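Side-chain contacts in bacteriorhodopsin (Nanosalina sp., PDB 6EYU), which pumps protons inward across the membrane as a xenorhodopsin, using a bound retinal that probably makes the transport light-driven: residues Y216-L219 with D220-I224; V40-K43 with F44-H48. All blocks are in the same frame, centred on the assembly; numbering follows the deposited sequence.

Interaction 1. Residues Y216-L219 with D220-I224. With MUN ([(2~{S})-2,3-bis(oxidanyl)propyl] (~{E})-undec-2-enoate), chain L; MUN ([(2~{S})-2,3-bis(oxidanyl)propyl] (~{E})-undec-2-enoate), chain T.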
loop_
_atom_site.group_PDB
_atom_site.type_symbol
_atom_site.label_atom_id
_atom_site.label_comp_id
_atom_site.label_asym_id
_atom_site.label_seq_id
_atom_site.Cartn_x
_atom_site.Cartn_y
_atom_site.Cartn_z
ATOM N N TYR A 216 -6.611 -23.473 -0.663
ATOM C CA TYR A 216 -5.249 -23.344 -0.159
ATOM C C TYR A 216 -5.256 -22.983 1.323
ATOM O O TYR A 216 -4.443 -23.486 2.098
ATOM C CB TYR A 216 -4.493 -22.274 -0.951
ATOM C CG TYR A 216 -3.243 -21.768 -0.268
ATOM C CD1 TYR A 216 -2.124 -22.581 -0.143
ATOM C CD2 TYR A 216 -3.110 -20.424 0.061
ATOM C CE1 TYR A 216 -0.939 -22.096 0.376
ATOM C CE2 TYR A 216 -1.929 -19.928 0.578
ATOM C CZ TYR A 216 -0.848 -20.768 0.738
ATOM O OH TYR A 216 0.324 -20.283 1.270
ATOM N N GLY A 217 -6.216 -22.153 1.719
ATOM C CA GLY A 217 -6.339 -21.730 3.108
ATOM C C GLY A 217 -6.549 -22.903 4.045
ATOM O O GLY A 217 -5.919 -22.986 5.100
ATOM N N PHE A 218 -7.451 -23.803 3.668
ATOM C CA PHE A 218 -7.658 -25.038 4.415
ATOM C C PHE A 218 -6.397 -25.894 4.390
ATOM O O PHE A 218 -5.835 -26.221 5.436
ATOM C CB PHE A 218 -8.830 -25.824 3.825
ATOM C CG PHE A 218 -10.169 -25.190 4.070
ATOM C CD1 PHE A 218 -10.668 -25.076 5.357
ATOM C CD2 PHE A 218 -10.871 -24.602 3.031
ATOM C CE1 PHE A 218 -11.868 -24.436 5.597
ATOM C CE2 PHE A 218 -12.070 -23.956 3.265
ATOM C CZ PHE A 218 -12.570 -23.872 4.550
ATOM N N LEU A 219 -5.881 -26.126 3.188
ATOM C CA LEU A 219 -4.713 -26.978 2.998
ATOM C C LEU A 219 -3.573 -26.535 3.911
ATOM O O LEU A 219 -2.920 -27.359 4.550
ATOM C CB LEU A 219 -4.260 -26.922 1.538
ATOM C CG LEU A 219 -3.593 -28.176 0.966
ATOM C CD1 LEU A 219 -2.177 -27.857 0.512
ATOM C CD2 LEU A 219 -3.594 -29.313 1.976
ATOM N N ASP A 220 -3.380 -25.224 4.010
ATOM C CA ASP A 220 -2.245 -24.667 4.737
ATOM C C ASP A 220 -2.391 -24.921 6.233
ATOM O O ASP A 220 -1.443 -25.336 6.898
ATOM C CB ASP A 220 -2.135 -23.163 4.474
ATOM C CG ASP A 220 -1.050 -22.504 5.302
ATOM O OD1 ASP A 220 0.064 -23.065 5.378
ATOM O OD2 ASP A 220 -1.282 -21.384 5.804
ATOM N N MET A 221 -3.598 -24.706 6.748
ATOM C CA MET A 221 -3.823 -24.698 8.188
ATOM C C MET A 221 -3.912 -26.123 8.722
ATOM O O MET A 221 -3.443 -26.411 9.825
ATOM C CB MET A 221 -5.108 -23.936 8.516
ATOM C CG MET A 221 -4.992 -22.431 8.337
ATOM S SD MET A 221 -6.260 -21.518 9.233
ATOM C CE MET A 221 -7.173 -20.791 7.874
ATOM N N TYR A 222 -4.375 -27.038 7.876
ATOM C CA TYR A 222 -4.469 -28.445 8.249
ATOM C C TYR A 222 -3.101 -29.122 8.194
ATOM O O TYR A 222 -2.779 -29.954 9.043
ATOM C CB TYR A 222 -5.455 -29.175 7.333
ATOM C CG TYR A 222 -6.882 -29.163 7.837
ATOM C CD1 TYR A 222 -7.291 -30.024 8.846
ATOM C CD2 TYR A 222 -7.818 -28.282 7.309
ATOM C CE1 TYR A 222 -8.592 -30.013 9.312
ATOM C CE2 TYR A 222 -9.120 -28.261 7.772
ATOM C CZ TYR A 222 -9.502 -29.130 8.771
ATOM O OH TYR A 222 -10.799 -29.117 9.231
ATOM N N LEU A 223 -2.273 -28.711 7.238
ATOM C CA LEU A 223 -0.933 -29.274 7.093
ATOM C C LEU A 223 -0.062 -28.907 8.292
ATOM O O LEU A 223 0.665 -29.748 8.821
ATOM C CB LEU A 223 -0.279 -28.771 5.804
ATOM C CG LEU A 223 -0.041 -29.826 4.722
ATOM C CD1 LEU A 223 -1.220 -30.783 4.633
ATOM C CD2 LEU A 223 0.217 -29.163 3.376
ATOM N N ILE A 224 -0.072 -27.628 8.654
ATOM C CA ILE A 224 0.570 -27.170 9.882
ATOM C C ILE A 224 0.038 -27.946 11.082
ATOM O O ILE A 224 0.802 -28.545 11.838
ATOM C CB ILE A 224 0.313 -25.670 10.113
ATOM C CG1 ILE A 224 1.191 -24.832 9.183
ATOM C CG2 ILE A 224 0.575 -25.304 11.567
ATOM C CD1 ILE A 224 0.742 -23.393 9.055
HETATM C CAR MUN L . -16.034 -23.740 0.306
HETATM C CAQ MUN L . -15.268 -24.978 0.774
HETATM C CAP MUN L . -14.056 -25.198 -0.132
HETATM C CAO MUN L . -13.646 -26.671 -0.083
HETATM C CAN MUN L . -12.131 -26.772 0.093
HETATM C CAM MUN L . -11.820 -27.490 1.407
HETATM C CAK MUN L . -10.967 -28.728 1.122
HETATM C CAH MUN L . -9.496 -28.393 1.374
HETATM C CAF MUN L . -8.737 -29.659 1.778
HETATM C CAC MUN L . -8.224 -29.682 3.220
HETATM C CAA MUN L . -7.383 -30.906 3.593
HETATM O OAD MUN L . -7.527 -31.974 2.997
HETATM O OAB MUN L . -6.636 -30.765 4.721
HETATM C CAE MUN L . -6.463 -32.042 5.341
HETATM C CAG MUN L . -5.049 -32.557 5.068
HETATM O OAJ MUN L . -4.155 -31.449 4.935
HETATM C CAI MUN L . -4.595 -33.442 6.230
HETATM O OAL MUN L . -4.888 -32.790 7.468
HETATM C CAN MUN T . -19.308 -29.896 5.096
HETATM C CAM MUN T . -17.938 -30.577 5.111
HETATM C CAK MUN T . -17.578 -30.966 6.546
HETATM C CAH MUN T . -16.228 -31.687 6.557
HETATM C CAF MUN T . -15.720 -31.801 7.998
HETATM C CAC MUN T . -14.507 -32.718 8.197
HETATM C CAA MUN T . -13.697 -32.482 9.475
HETATM O OAD MUN T . -14.121 -31.737 10.361
HETATM O OAB MUN T . -12.642 -33.325 9.645
HETATM C CAE MUN T . -11.427 -32.574 9.724
HETATM C CAG MUN T . -10.878 -32.634 11.151
HETATM O OAJ MUN T . -11.720 -33.469 11.952
HETATM C CAI MUN T . -9.460 -33.209 11.131
HETATM O OAL MUN T . -9.065 -33.552 12.462
#

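Interaction 2. Residues V40-K43 with F44-H48. With MUN ([(2~{S})-2,3-bis(oxidanyl)propyl] (~{E})-undec-2-enoate), chain B; MUN ([(2~{S})-2,3-bis(oxidanyl)propyl] (~{E})-undec-2-enoate), chain O.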
loop_
_atom_site.group_PDB
_atom_site.type_symbol
_atom_site.label_atom_id
_atom_site.label_comp_id
_atom_site.label_asym_id
_atom_site.label_seq_id
_atom_site.Cartn_x
_atom_site.Cartn_y
_atom_site.Cartn_z
ATOM N N VAL A 40 -3.630 -23.770 15.470
ATOM C CA VAL A 40 -2.805 -23.085 14.483
ATOM C C VAL A 40 -2.850 -21.586 14.754
ATOM O O VAL A 40 -3.899 -21.052 15.115
ATOM C CB VAL A 40 -3.340 -23.334 13.060
ATOM C CG1 VAL A 40 -2.769 -22.315 12.087
ATOM C CG2 VAL A 40 -3.031 -24.754 12.610
ATOM N N PRO A 41 -1.711 -20.897 14.586
ATOM C CA PRO A 41 -1.680 -19.506 15.016
ATOM C C PRO A 41 -2.729 -18.651 14.315
ATOM O O PRO A 41 -2.838 -18.681 13.089
ATOM C CB PRO A 41 -0.272 -19.058 14.630
ATOM C CG PRO A 41 0.551 -20.296 14.739
ATOM C CD PRO A 41 -0.357 -21.459 14.433
ATOM N N GLN A 42 -3.409 -17.808 15.086
ATOM C CA GLN A 42 -4.560 -17.064 14.589
ATOM C C GLN A 42 -4.202 -16.305 13.315
ATOM O O GLN A 42 -5.057 -16.068 12.463
ATOM C CB GLN A 42 -5.053 -16.085 15.657
ATOM C CG GLN A 42 -6.406 -15.463 15.355
ATOM C CD GLN A 42 -7.503 -16.498 15.197
ATOM O OE1 GLN A 42 -7.600 -17.440 15.983
ATOM N NE2 GLN A 42 -8.364 -16.301 14.206
ATOM N N LYS A 43 -2.928 -15.948 13.182
ATOM C CA LYS A 43 -2.487 -15.095 12.084
ATOM C C LYS A 43 -2.770 -15.756 10.740
ATOM O O LYS A 43 -3.157 -15.089 9.781
ATOM C CB LYS A 43 -0.992 -14.789 12.211
ATOM C CG LYS A 43 -0.105 -16.022 12.270
ATOM C CD LYS A 43 1.337 -15.683 11.926
ATOM C CE LYS A 43 2.200 -15.578 13.173
ATOM N NZ LYS A 43 3.087 -16.764 13.340
ATOM N N PHE A 44 -2.653 -17.079 10.701
ATOM C CA PHE A 44 -2.883 -17.828 9.472
ATOM C C PHE A 44 -4.344 -17.724 9.042
ATOM O O PHE A 44 -4.637 -17.451 7.878
ATOM C CB PHE A 44 -2.497 -19.296 9.664
ATOM C CG PHE A 44 -1.014 -19.534 9.676
ATOM C CD1 PHE A 44 -0.273 -19.389 8.515
ATOM C CD2 PHE A 44 -0.340 -19.693 10.876
ATOM C CE1 PHE A 44 1.105 -19.494 8.536
ATOM C CE2 PHE A 44 1.037 -19.807 10.903
ATOM C CZ PHE A 44 1.760 -19.717 9.731
ATOM N N GLY A 45 -5.243 -17.784 10.019
ATOM C CA GLY A 45 -6.654 -17.502 9.781
ATOM C C GLY A 45 -6.881 -16.101 9.245
ATOM O O GLY A 45 -7.626 -15.909 8.284
ATOM N N ILE A 46 -6.295 -15.111 9.913
ATOM C CA ILE A 46 -6.416 -13.725 9.474
ATOM C C ILE A 46 -6.056 -13.610 7.998
ATOM O O ILE A 46 -6.833 -13.093 7.196
ATOM C CB ILE A 46 -5.487 -12.793 10.274
ATOM C CG1 ILE A 46 -5.721 -12.961 11.777
ATOM C CG2 ILE A 46 -5.712 -11.345 9.864
ATOM C CD1 ILE A 46 -7.170 -12.819 12.188
ATOM N N ILE A 47 -4.879 -14.117 7.646
ATOM C CA ILE A 47 -4.298 -13.871 6.333
ATOM C C ILE A 47 -5.134 -14.533 5.244
ATOM O O ILE A 47 -5.420 -13.924 4.212
ATOM C CB ILE A 47 -2.857 -14.406 6.255
ATOM C CG1 ILE A 47 -1.914 -13.498 7.047
ATOM C CG2 ILE A 47 -2.405 -14.504 4.806
ATOM C CD1 ILE A 47 -0.672 -14.200 7.550
ATOM N N HIS A 48 -5.608 -15.743 5.521
ATOM C CA HIS A 48 -6.419 -16.482 4.561
ATOM C C HIS A 48 -7.820 -15.884 4.459
ATOM O O HIS A 48 -8.406 -15.837 3.377
ATOM C CB HIS A 48 -6.511 -17.956 4.958
ATOM C CG HIS A 48 -5.244 -18.722 4.729
ATOM N ND1 HIS A 48 -4.730 -18.952 3.471
ATOM C CD2 HIS A 48 -4.373 -19.285 5.600
ATOM C CE1 HIS A 48 -3.627 -19.671 3.574
ATOM N NE2 HIS A 48 -3.384 -19.879 4.856
HETATM C CAR MUN B . -13.590 -9.459 11.571
HETATM C CAQ MUN B . -12.261 -9.351 10.819
HETATM C CAP MUN B . -11.277 -10.371 11.388
HETATM C CAO MUN B . -11.503 -10.500 12.895
HETATM C CAN MUN B . -10.238 -11.054 13.550
HETATM C CAM MUN B . -10.580 -12.334 14.313
HETATM C CAK MUN B . -9.492 -12.605 15.352
HETATM C CAH MUN B . -10.138 -12.816 16.721
HETATM C CAF MUN B . -9.221 -13.683 17.584
HETATM C CAC MUN B . -8.682 -13.006 18.846
HETATM C CAA MUN B . -7.351 -13.553 19.364
HETATM O OAD MUN B . -6.856 -14.566 18.871
HETATM O OAB MUN B . -6.935 -13.012 20.540
HETATM C CAE MUN B . -6.831 -14.047 21.522
HETATM C CAG MUN B . -8.136 -14.131 22.317
HETATM O OAJ MUN B . -9.237 -14.263 21.414
HETATM C CAI MUN B . -8.089 -15.345 23.246
HETATM O OAL MUN B . -6.791 -15.444 23.837
HETATM C CAR MUN O . -4.997 -5.076 2.309
HETATM C CAQ MUN O . -6.162 -5.782 3.004
HETATM C CAP MUN O . -5.623 -6.601 4.176
HETATM C CAO MUN O . -4.289 -7.230 3.776
HETATM C CAN MUN O . -3.427 -7.409 5.024
HETATM C CAM MUN O . -4.336 -7.546 6.245
HETATM C CAK MUN O . -3.910 -8.777 7.041
HETATM C CAH MUN O . -2.388 -8.776 7.166
HETATM C CAF MUN O . -1.987 -9.254 8.562
HETATM C CAC MUN O . -0.847 -10.273 8.584
HETATM C CAA MUN O . -0.468 -10.805 9.966
HETATM O OAD MUN O . -1.248 -10.722 10.915
HETATM O OAB MUN O . 0.766 -11.373 10.043
HETATM C CAE MUN O . 1.624 -10.524 10.806
HETATM C CAG MUN O . 2.134 -11.289 12.029
HETATM O OAJ MUN O . 3.127 -12.233 11.621
HETATM C CAI MUN O . 2.744 -10.303 13.026
HETATM O OAL MUN O . 3.487 -11.023 14.013
#

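Interaction 1. Residues Y216-L219 with D220-I224
With chi1 at -71°, F218 holds CG beside its backbone N and opposite the carbonyl carbon, which brings the ring near that of Y222: F218 CD1 lies 4.3 Å from Y222 CE2. The pair marks an i to i+4 face of helix 198-230, the seventh transmembrane helix of the rhodopsin fold. The backbone supports it: Y222 N donates to F218 O over 3.0 Å, at an N-H...O angle of 161°. The same carbonyl oxygen also meets the tyrosine ring in plane at its edge, 3.4 Å from CD2 of Y222. One residue on, the branched ends of L219 and L223 cross obliquely, CD2 of L219 standing 3.9 Å from CD1 of L223.

Two glycerol esters of undecenoic acid line this face. The acyl chain of MUN chain L passes F218, whose CD2 is 3.4 Å from CAM, and its ester oxygen OAB reaches to 3.3 Å from CB of Y222. If an alanine stood in for Y222, both lipids would probably lose the ring they touch, and F218 would be likely to lose its contact at CD1. F218 also meets the ring of F31 on helix 14-38. At the far end of the tyrosine, OH of Y222 lies 3.5 Å from CAE of MUN chain T.

Interaction 2. Residues V40-K43 with F44-H48
The ring of F44 packs against V40 and P41, the two residues that lead into its helix. CG1 of V40 reaches 3.8 Å from CD2 of F44, and these side chains meet at about a right angle. P41 instead runs alongside the phenylalanine, pointing the same way: its CB is also 3.8 Å from CD2 of F44, while its CG sits in the ring plane at the edge. K43 flanks F44 as well, because its chi1 of 57° wedges CG between backbone N and carbonyl carbon, the crowded position, and brings that carbon to 3.9 Å from CD2 of F44.

Backbone bonds fix these neighbours. F44 N donates to P41 O over 2.9 Å, an i to i+3 bond. The i to i+4 pattern then takes over: I46 N reaches Q42 O at 3.0 Å with an N-H...O angle of 166°, and I47 N binds K43 O at 2.9 Å.

Further out, the aliphatic ends face lipid. CD1 of I46 lies 3.8 Å from CAN of MUN chain B, whose ester end also borders Q42, and CG1 of I47 comes to 3.7 Å from CAC of MUN chain O. The amide of Q42 is tied through NE2 to the carbonyl of L32 on helix 14-38, and both Q42 and K43 pack on D102 of the second subunit.

The shift from an i to i+3 bond to i to i+4 bonds, with a proline at the head, is the first turn of a transmembrane helix, here helix 42-63, the second of the seven in the rhodopsin fold.

Interactions 1 and 2 are local turns on the seventh and second transmembrane helices, with centres 10 Å apart, and they touch directly. Their polar join is a probable hydrogen bond of 2.8 Å between OD2 of D220 and NE2 of H48; OD1 of D220 binds T91 OG1 on helix 72-93. Around it the helices pack closely: CA of G217 is 3.2 Å from ND1 of H48, and CE2 of Y216 is 3.5 Å from CE1 of H48, their ring planes at about 70°. The side chain of Y216, in interaction 1, lies about 8 Å from retinal. M221 O, 3.3 Å from CG2 of V40, makes a further packing contact joining the two turns.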